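Long-range contacts in aldehyde dehydrogenase (PDB 3I44), which probably oxidises aldehydes to the corresponding carboxylic acids with a nicotinamide cofactor, as other members of the aldehyde dehydrogenase family do: residues 45-54 / 109-117; 168-176 / 296-304. The protein carries 1 engineered substitution. All blocks are in the same frame, centred on the assembly; numbering follows the deposited sequence.

Interaction 1 (45-54 / 109-117); sequences VIDPSTEEAC and ISMEMGAPI. With NA (sodium ion), chain B.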
loop_
_atom_site.group_PDB
_atom_site.type_symbol
_atom_site.label_atom_id
_atom_site.label_comp_id
_atom_site.label_asym_id
_atom_site.label_seq_id
_atom_site.Cartn_x
_atom_site.Cartn_y
_atom_site.Cartn_z
ATOM N N VAL A 45 -13.311 29.639 -13.055
ATOM C CA VAL A 45 -12.492 28.770 -13.863
ATOM C C VAL A 45 -11.966 29.602 -15.033
ATOM O O VAL A 45 -12.759 30.154 -15.786
ATOM C CB VAL A 45 -13.303 27.566 -14.388
ATOM C CG1 VAL A 45 -12.428 26.650 -15.220
ATOM C CG2 VAL A 45 -13.927 26.805 -13.226
ATOM N N ILE A 46 -10.637 29.674 -15.186
ATOM C CA ILE A 46 -10.029 30.434 -16.271
ATOM C C ILE A 46 -9.769 29.563 -17.514
ATOM O O ILE A 46 -9.294 28.429 -17.401
ATOM C CB ILE A 46 -8.702 31.096 -15.812
ATOM C CG1 ILE A 46 -8.949 32.071 -14.645
ATOM C CG2 ILE A 46 -8.000 31.838 -16.961
ATOM C CD1 ILE A 46 -10.050 33.085 -14.894
ATOM N N ASP A 47 -10.140 30.093 -18.682
ATOM C CA ASP A 47 -9.730 29.602 -19.990
ATOM C C ASP A 47 -8.321 30.114 -20.263
ATOM O O ASP A 47 -8.154 31.323 -20.484
ATOM C CB ASP A 47 -10.691 30.137 -21.044
ATOM C CG ASP A 47 -10.362 29.652 -22.457
ATOM O OD1 ASP A 47 -9.174 29.343 -22.744
ATOM O OD2 ASP A 47 -11.316 29.579 -23.277
ATOM N N PRO A 48 -7.292 29.211 -20.228
ATOM C CA PRO A 48 -5.905 29.629 -20.324
ATOM C C PRO A 48 -5.483 30.135 -21.711
ATOM O O PRO A 48 -4.400 30.676 -21.834
ATOM C CB PRO A 48 -5.143 28.358 -20.000
ATOM C CG PRO A 48 -6.020 27.281 -20.586
ATOM C CD PRO A 48 -7.407 27.744 -20.238
ATOM N N SER A 49 -6.322 29.922 -22.721
ATOM C CA SER A 49 -6.043 30.379 -24.065
ATOM C C SER A 49 -6.304 31.901 -24.151
ATOM O O SER A 49 -5.669 32.593 -24.964
ATOM C CB SER A 49 -6.880 29.592 -25.103
ATOM O OG SER A 49 -6.393 28.244 -25.273
ATOM N N THR A 50 -7.193 32.402 -23.284
ATOM C CA THR A 50 -7.595 33.823 -23.258
ATOM C C THR A 50 -7.310 34.585 -21.946
ATOM O O THR A 50 -7.294 35.813 -21.947
ATOM C CB THR A 50 -9.105 33.967 -23.494
ATOM O OG1 THR A 50 -9.810 33.249 -22.470
ATOM C CG2 THR A 50 -9.510 33.448 -24.878
ATOM N N GLU A 51 -7.097 33.883 -20.839
ATOM C CA GLU A 51 -7.000 34.499 -19.497
ATOM C C GLU A 51 -8.338 34.971 -18.929
ATOM O O GLU A 51 -8.371 35.613 -17.890
ATOM C CB GLU A 51 -5.967 35.637 -19.434
ATOM C CG GLU A 51 -4.616 35.204 -19.897
ATOM C CD GLU A 51 -3.483 36.188 -19.575
ATOM O OE1 GLU A 51 -3.417 36.761 -18.465
ATOM O OE2 GLU A 51 -2.610 36.328 -20.446
ATOM N N GLU A 52 -9.436 34.612 -19.576
ATOM C CA GLU A 52 -10.768 35.026 -19.134
ATOM C C GLU A 52 -11.523 33.906 -18.431
ATOM O O GLU A 52 -11.322 32.721 -18.739
ATOM C CB GLU A 52 -11.558 35.530 -20.326
ATOM C CG GLU A 52 -11.073 36.930 -20.769
ATOM C CD GLU A 52 -11.410 37.280 -22.209
ATOM O OE1 GLU A 52 -12.247 36.580 -22.838
ATOM O OE2 GLU A 52 -10.816 38.271 -22.711
ATOM N N ALA A 53 -12.364 34.295 -17.473
ATOM C CA ALA A 53 -13.255 33.394 -16.781
ATOM C C ALA A 53 -14.277 32.760 -17.745
ATOM O O ALA A 53 -14.953 33.471 -18.486
ATOM C CB ALA A 53 -13.980 34.157 -15.618
ATOM N N CYS A 54 -14.381 31.431 -17.743
ATOM C CA CYS A 54 -15.385 30.728 -18.558
ATOM C C CYS A 54 -16.526 30.144 -17.734
ATOM O O CYS A 54 -17.577 29.757 -18.279
ATOM C CB CYS A 54 -14.748 29.623 -19.414
ATOM S SG CYS A 54 -13.920 28.279 -18.477
ATOM N N ILE A 109 -13.014 20.276 -22.071
ATOM C CA ILE A 109 -11.613 20.092 -21.706
ATOM C C ILE A 109 -10.720 21.140 -22.352
ATOM O O ILE A 109 -9.900 21.766 -21.669
ATOM C CB ILE A 109 -11.110 18.680 -22.045
ATOM C CG1 ILE A 109 -11.833 17.649 -21.141
ATOM C CG2 ILE A 109 -9.566 18.642 -21.914
ATOM C CD1 ILE A 109 -11.550 16.136 -21.479
ATOM N N SER A 110 -10.890 21.335 -23.666
ATOM C CA SER A 110 -10.139 22.354 -24.407
ATOM C C SER A 110 -10.268 23.728 -23.726
ATOM O O SER A 110 -9.265 24.398 -23.435
ATOM C CB SER A 110 -10.658 22.440 -25.847
ATOM O OG SER A 110 -9.844 23.266 -26.637
ATOM N N MET A 111 -11.505 24.115 -23.453
ATOM C CA MET A 111 -11.777 25.415 -22.824
ATOM C C MET A 111 -11.150 25.612 -21.450
ATOM O O MET A 111 -10.550 26.649 -21.205
ATOM C CB MET A 111 -13.291 25.646 -22.702
ATOM C CG MET A 111 -13.658 26.911 -21.947
ATOM S SD MET A 111 -15.438 27.278 -22.082
ATOM C CE MET A 111 -16.135 26.257 -20.821
ATOM N N GLU A 112 -11.306 24.629 -20.562
ATOM C CA GLU A 112 -10.892 24.744 -19.143
ATOM C C GLU A 112 -9.396 24.540 -18.898
ATOM O O GLU A 112 -8.855 25.112 -17.951
ATOM C CB GLU A 112 -11.716 23.776 -18.262
ATOM C CG GLU A 112 -11.303 22.298 -18.401
ATOM C CD GLU A 112 -12.141 21.299 -17.563
ATOM O OE1 GLU A 112 -13.072 21.723 -16.895
ATOM O OE2 GLU A 112 -11.808 20.084 -17.540
ATOM N N MET A 113 -8.708 23.732 -19.731
ATOM C CA MET A 113 -7.277 23.511 -19.517
ATOM C C MET A 113 -6.372 23.739 -20.724
ATOM O O MET A 113 -5.155 23.620 -20.623
ATOM C CB MET A 113 -7.010 22.163 -18.803
ATOM C CG MET A 113 -7.591 20.923 -19.437
ATOM S SD MET A 113 -6.682 20.516 -20.928
ATOM C CE MET A 113 -4.994 20.295 -20.306
ATOM N N GLY A 114 -6.962 24.071 -21.870
ATOM C CA GLY A 114 -6.213 24.578 -23.013
ATOM C C GLY A 114 -5.840 23.567 -24.077
ATOM O O GLY A 114 -5.132 23.937 -25.035
ATOM N N ALA A 115 -6.275 22.303 -23.931
ATOM C CA ALA A 115 -5.943 21.290 -24.930
ATOM C C ALA A 115 -6.430 21.687 -26.325
ATOM O O ALA A 115 -7.614 21.942 -26.503
ATOM C CB ALA A 115 -6.507 19.912 -24.536
ATOM N N PRO A 116 -5.533 21.738 -27.328
ATOM C CA PRO A 116 -6.053 21.994 -28.671
ATOM C C PRO A 116 -7.152 20.997 -29.053
ATOM O O PRO A 116 -7.005 19.812 -28.807
ATOM C CB PRO A 116 -4.840 21.835 -29.574
ATOM C CG PRO A 116 -3.654 22.182 -28.660
ATOM C CD PRO A 116 -4.062 21.645 -27.305
ATOM N N ILE A 117 -8.243 21.506 -29.599
ATOM C CA ILE A 117 -9.490 20.775 -29.767
ATOM C C ILE A 117 -9.381 19.422 -30.488
ATOM O O ILE A 117 -10.078 18.476 -30.109
ATOM C CB ILE A 117 -10.574 21.690 -30.428
ATOM C CG1 ILE A 117 -11.960 21.046 -30.401
ATOM C CG2 ILE A 117 -10.166 22.083 -31.836
ATOM C CD1 ILE A 117 -12.595 20.958 -29.014
HETATM NA NA NA B . -8.771 26.451 -15.961
HETATM O O HOH W 1 -8.885 27.922 -13.756
HETATM O O HOH W 2 -8.566 27.029 -23.938
HETATM O O HOH W 3 -6.911 27.216 -15.700
#

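Interaction 2 (168-176 / 296-304); sequences ITPWNWPMN and FYNSGQSCN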
loop_
_atom_site.group_PDB
_atom_site.type_symbol
_atom_site.label_atom_id
_atom_site.label_comp_id
_atom_site.label_asym_id
_atom_site.label_seq_id
_atom_site.Cartn_x
_atom_site.Cartn_y
_atom_site.Cartn_z
ATOM N N ILE A 168 -9.432 11.817 -5.948
ATOM C CA ILE A 168 -8.954 13.186 -6.183
ATOM C C ILE A 168 -8.158 13.230 -7.464
ATOM O O ILE A 168 -7.208 12.455 -7.634
ATOM C CB ILE A 168 -8.086 13.724 -5.020
ATOM C CG1 ILE A 168 -8.905 13.814 -3.740
ATOM C CG2 ILE A 168 -7.447 15.106 -5.377
ATOM C CD1 ILE A 168 -8.062 14.092 -2.475
ATOM N N THR A 169 -8.589 14.093 -8.387
ATOM C CA THR A 169 -8.036 14.072 -9.733
ATOM C C THR A 169 -7.491 15.454 -10.104
ATOM O O THR A 169 -7.962 16.458 -9.592
ATOM C CB THR A 169 -9.109 13.659 -10.744
ATOM O OG1 THR A 169 -10.246 14.497 -10.587
ATOM C CG2 THR A 169 -9.542 12.200 -10.547
ATOM N N PRO A 170 -6.531 15.511 -11.031
ATOM C CA PRO A 170 -5.919 16.772 -11.421
ATOM C C PRO A 170 -6.512 17.326 -12.737
ATOM O O PRO A 170 -7.564 16.848 -13.198
ATOM C CB PRO A 170 -4.461 16.363 -11.581
ATOM C CG PRO A 170 -4.561 14.993 -12.171
ATOM C CD PRO A 170 -5.866 14.389 -11.709
ATOM N N TRP A 171 -5.816 18.306 -13.329
ATOM C CA TRP A 171 -6.297 19.090 -14.486
ATOM C C TRP A 171 -5.669 18.734 -15.830
ATOM O O TRP A 171 -6.121 19.224 -16.856
ATOM C CB TRP A 171 -6.027 20.593 -14.223
ATOM C CG TRP A 171 -4.639 20.834 -13.753
ATOM C CD1 TRP A 171 -4.211 20.890 -12.461
ATOM C CD2 TRP A 171 -3.466 20.948 -14.564
ATOM N NE1 TRP A 171 -2.859 21.090 -12.419
ATOM C CE2 TRP A 171 -2.374 21.129 -13.697
ATOM C CE3 TRP A 171 -3.240 20.962 -15.943
ATOM C CZ2 TRP A 171 -1.082 21.306 -14.157
ATOM C CZ3 TRP A 171 -1.976 21.131 -16.400
ATOM C CH2 TRP A 171 -0.900 21.304 -15.514
ATOM N N ASN A 172 -4.587 17.964 -15.831
ATOM C CA ASN A 172 -3.789 17.790 -17.030
ATOM C C ASN A 172 -4.308 16.754 -18.026
ATOM O O ASN A 172 -4.136 16.942 -19.219
ATOM C CB ASN A 172 -2.308 17.549 -16.705
ATOM C CG ASN A 172 -2.054 16.264 -15.935
ATOM O OD1 ASN A 172 -2.813 15.911 -15.038
ATOM N ND2 ASN A 172 -0.960 15.584 -16.251
ATOM N N TRP A 173 -4.879 15.661 -17.541
ATOM C CA TRP A 173 -5.489 14.657 -18.385
ATOM C C TRP A 173 -6.792 14.244 -17.668
ATOM O O TRP A 173 -6.942 13.089 -17.204
ATOM C CB TRP A 173 -4.536 13.469 -18.559
ATOM C CG TRP A 173 -3.457 13.665 -19.575
ATOM C CD1 TRP A 173 -2.151 13.969 -19.339
ATOM C CD2 TRP A 173 -3.582 13.499 -20.974
ATOM N NE1 TRP A 173 -1.451 14.028 -20.525
ATOM C CE2 TRP A 173 -2.321 13.755 -21.546
ATOM C CE3 TRP A 173 -4.648 13.160 -21.814
ATOM C CZ2 TRP A 173 -2.096 13.673 -22.912
ATOM C CZ3 TRP A 173 -4.422 13.091 -23.180
ATOM C CH2 TRP A 173 -3.163 13.349 -23.714
ATOM N N PRO A 174 -7.726 15.198 -17.543
ATOM C CA PRO A 174 -8.830 15.021 -16.579
ATOM C C PRO A 174 -9.691 13.744 -16.749
ATOM O O PRO A 174 -9.941 13.073 -15.769
ATOM C CB PRO A 174 -9.668 16.298 -16.754
ATOM C CG PRO A 174 -9.137 16.992 -17.999
ATOM C CD PRO A 174 -7.722 16.528 -18.176
ATOM N N MET A 175 -10.149 13.421 -17.955
ATOM C CA MET A 175 -11.009 12.262 -18.160
ATOM C C MET A 175 -10.209 10.976 -18.122
ATOM O O MET A 175 -10.744 9.954 -17.692
ATOM C CB MET A 175 -11.784 12.320 -19.484
ATOM C CG MET A 175 -13.142 12.950 -19.414
ATOM S SD MET A 175 -14.166 12.424 -18.044
ATOM C CE MET A 175 -13.861 13.779 -16.914
ATOM N N ASN A 176 -8.946 11.021 -18.552
ATOM C CA ASN A 176 -8.060 9.898 -18.349
ATOM C C ASN A 176 -8.073 9.512 -16.842
ATOM O O ASN A 176 -8.405 8.382 -16.472
ATOM C CB ASN A 176 -6.638 10.284 -18.801
ATOM C CG ASN A 176 -5.666 9.134 -18.747
ATOM O OD1 ASN A 176 -4.841 9.009 -17.811
ATOM N ND2 ASN A 176 -5.690 8.316 -19.788
ATOM N N PHE A 296 6.839 17.630 -25.992
ATOM C CA PHE A 296 6.007 18.822 -26.097
ATOM C C PHE A 296 4.510 18.535 -26.114
ATOM O O PHE A 296 3.696 19.460 -25.964
ATOM C CB PHE A 296 6.371 19.635 -27.346
ATOM C CG PHE A 296 7.844 20.085 -27.398
ATOM C CD1 PHE A 296 8.557 20.381 -26.231
ATOM C CD2 PHE A 296 8.493 20.202 -28.624
ATOM C CE1 PHE A 296 9.915 20.781 -26.293
ATOM C CE2 PHE A 296 9.841 20.640 -28.702
ATOM C CZ PHE A 296 10.553 20.895 -27.534
ATOM N N TYR A 297 4.141 17.277 -26.310
ATOM C CA TYR A 297 2.737 16.895 -26.385
ATOM C C TYR A 297 2.019 17.308 -25.106
ATOM O O TYR A 297 2.565 17.187 -23.985
ATOM C CB TYR A 297 2.623 15.378 -26.610
ATOM C CG TYR A 297 1.245 14.890 -26.977
ATOM C CD1 TYR A 297 0.639 15.274 -28.152
ATOM C CD2 TYR A 297 0.565 14.023 -26.148
ATOM C CE1 TYR A 297 -0.654 14.808 -28.491
ATOM C CE2 TYR A 297 -0.688 13.555 -26.456
ATOM C CZ TYR A 297 -1.293 13.924 -27.637
ATOM O OH TYR A 297 -2.556 13.418 -27.920
ATOM N N ASN A 298 0.795 17.775 -25.259
ATOM C CA ASN A 298 0.026 18.354 -24.133
ATOM C C ASN A 298 0.826 19.464 -23.425
ATOM O O ASN A 298 0.678 19.687 -22.214
ATOM C CB ASN A 298 -0.357 17.261 -23.132
ATOM C CG ASN A 298 -1.611 17.593 -22.336
ATOM O OD1 ASN A 298 -2.571 18.193 -22.859
ATOM N ND2 ASN A 298 -1.629 17.171 -21.077
ATOM N N SER A 299 1.661 20.149 -24.203
ATOM C CA SER A 299 2.540 21.219 -23.731
ATOM C C SER A 299 3.413 20.766 -22.565
ATOM O O SER A 299 3.772 21.564 -21.690
ATOM C CB SER A 299 1.729 22.460 -23.378
ATOM O OG SER A 299 0.845 22.797 -24.456
ATOM N N GLY A 300 3.782 19.479 -22.583
ATOM C CA GLY A 300 4.656 18.911 -21.583
ATOM C C GLY A 300 3.977 18.554 -20.280
ATOM O O GLY A 300 4.663 18.188 -19.293
ATOM N N GLN A 301 2.651 18.631 -20.251
ATOM C CA GLN A 301 1.900 18.499 -18.979
ATOM C C GLN A 301 1.435 17.061 -18.820
ATOM O O GLN A 301 0.237 16.782 -18.819
ATOM C CB GLN A 301 0.694 19.459 -18.967
ATOM C CG GLN A 301 1.141 20.915 -19.181
ATOM C CD GLN A 301 0.022 21.896 -19.344
ATOM O OE1 GLN A 301 -0.068 22.844 -18.564
ATOM N NE2 GLN A 301 -0.822 21.708 -20.386
ATOM N N SER A 302 2.409 16.156 -18.823
ATOM C CA SER A 302 2.179 14.755 -18.705
ATOM C C SER A 302 3.176 14.236 -17.697
ATOM O O SER A 302 4.388 14.432 -17.836
ATOM C CB SER A 302 2.341 14.051 -20.064
ATOM O OG SER A 302 1.285 14.427 -20.918
ATOM N N CYS A 303 2.675 13.554 -16.671
ATOM C CA CYS A 303 3.546 13.108 -15.598
ATOM C C CYS A 303 4.651 12.164 -16.091
ATOM O O CYS A 303 5.741 12.155 -15.533
ATOM C CB CYS A 303 2.699 12.506 -14.473
ATOM S SG CYS A 303 1.393 13.681 -13.867
ATOM N N ASN A 304 4.379 11.398 -17.145
ATOM C CA ASN A 304 5.352 10.443 -17.710
ATOM C C ASN A 304 6.145 10.939 -18.926
ATOM O O ASN A 304 6.865 10.153 -19.571
ATOM C CB ASN A 304 4.638 9.116 -18.057
ATOM C CG ASN A 304 3.749 9.223 -19.290
ATOM O OD1 ASN A 304 3.319 10.332 -19.694
ATOM N ND2 ASN A 304 3.419 8.073 -19.868
#

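Interaction 1 (45-54 / 109-117)
A sodium ion is gripped by two backbone carbonyls, at 2.5 Å from I46 O and 2.4 Å from E112 O, and so ties the strand 45-47 to the last turn of helix 109-113. I199 O and a water that also accepts from I46 N add to the site; a further water modelled very close to the ion is doubtful. I46 O and E112 O lie 3.4 Å apart, with no hydrogen bond between them. Beside the ion, D47 CA packs on M111 O at 3.3 Å as a CA-H...O contact. A chi1 of -179° swings the D47 carboxylate to the carbonyl side of its residue, where OD1 reaches forward to S49 N (2.9 Å) in an Asx turn. Another water, away from the ion, lies within bonding distance of D47 OD1 (2.7 Å), S110 O and S49 OG, though it has more acceptors in reach than protons to give; S49 OG is also held by G335 N. The P48 ring lies on the backbone at the helix end, CG 3.6 Å from the N of G114, the first residue beyond the helix, with positive phi. Apolar packing adds C54 CB against M111 SD at 3.6 Å, the thioether bent at chi3 (83°) so that CE too lies against the cysteine. The hairpin of strands 42-47 and 52-58 thus rests across the C-terminal end of helix 102-113, strand 45-47 running at 102° to the helix segment 109-113, while helices 117-141, 174-188 and 202-213 pack around that helix.

Interaction 2 (168-176 / 296-304)
Three hydrogen bonds join W173 and N172 to the loop 298-302. The straightest runs from W173 NE1 to S302 OG at 2.8 Å (173° at the hydrogen), with the hydroxyl in the plane of the indole. N298 ND2 donates to N172 O at 3.1 Å, and N172 ND2 to Q301 O, also at 3.1 Å. N298 ND2 gives a further bond to Q301 O at 3.0 Å, so this carbonyl is gripped by two amides, which come to it from opposite faces of its plane. Within the loop, Q301 NE2 makes a hydrogen bond to N298 O at 3.1 Å. N172 holds its CG between the backbone N and carbonyl carbon (chi1 64°), which sets ND2 facing the loop, while OD1 accepts from Q177 NE2. The segment 296-304 carries the cysteine active-site signature of aldehyde dehydrogenases; by analogy with the family C303 is probably the nucleophile and N172 the oxyanion-hole asparagine, whose amide the Q301 carbonyl would then orient. Flat groups make the remaining contacts. The N298 amide runs counter to the W173 indole, ND2 3.1 Å above one ring face and offset toward its rim. Y297 CE2 comes to the edge of the same indole, 3.7 Å from W173 CH2. Q301 CD lies at the edge of the W171 ring, the amide turned 61° from the ring plane, with Q301 OE1 3.4 Å from W171 CZ3; OE1 also takes a weak hydrogen bond from V346 N.

In the fold
Interaction 1 lies about 18 Å from the centre of the chain, yet most of its touching residues are buried; interaction 2, only about 5 Å from that centre, is partly buried. Their centres are about 14 Å apart, and they meet through M113, which packs on the backbone oxygens of W171 and N172, and through E112 against P174. Both contacts also border helix 117-141, whose Q124 donates to N172 O. Their chemistry differs: 45-54 and 109-117 have no direct hydrogen bond between them and are bridged by a metal ion and a water, whereas 168-176 and 296-304 are joined directly by amide, indole and hydroxyl groups in the probable active site.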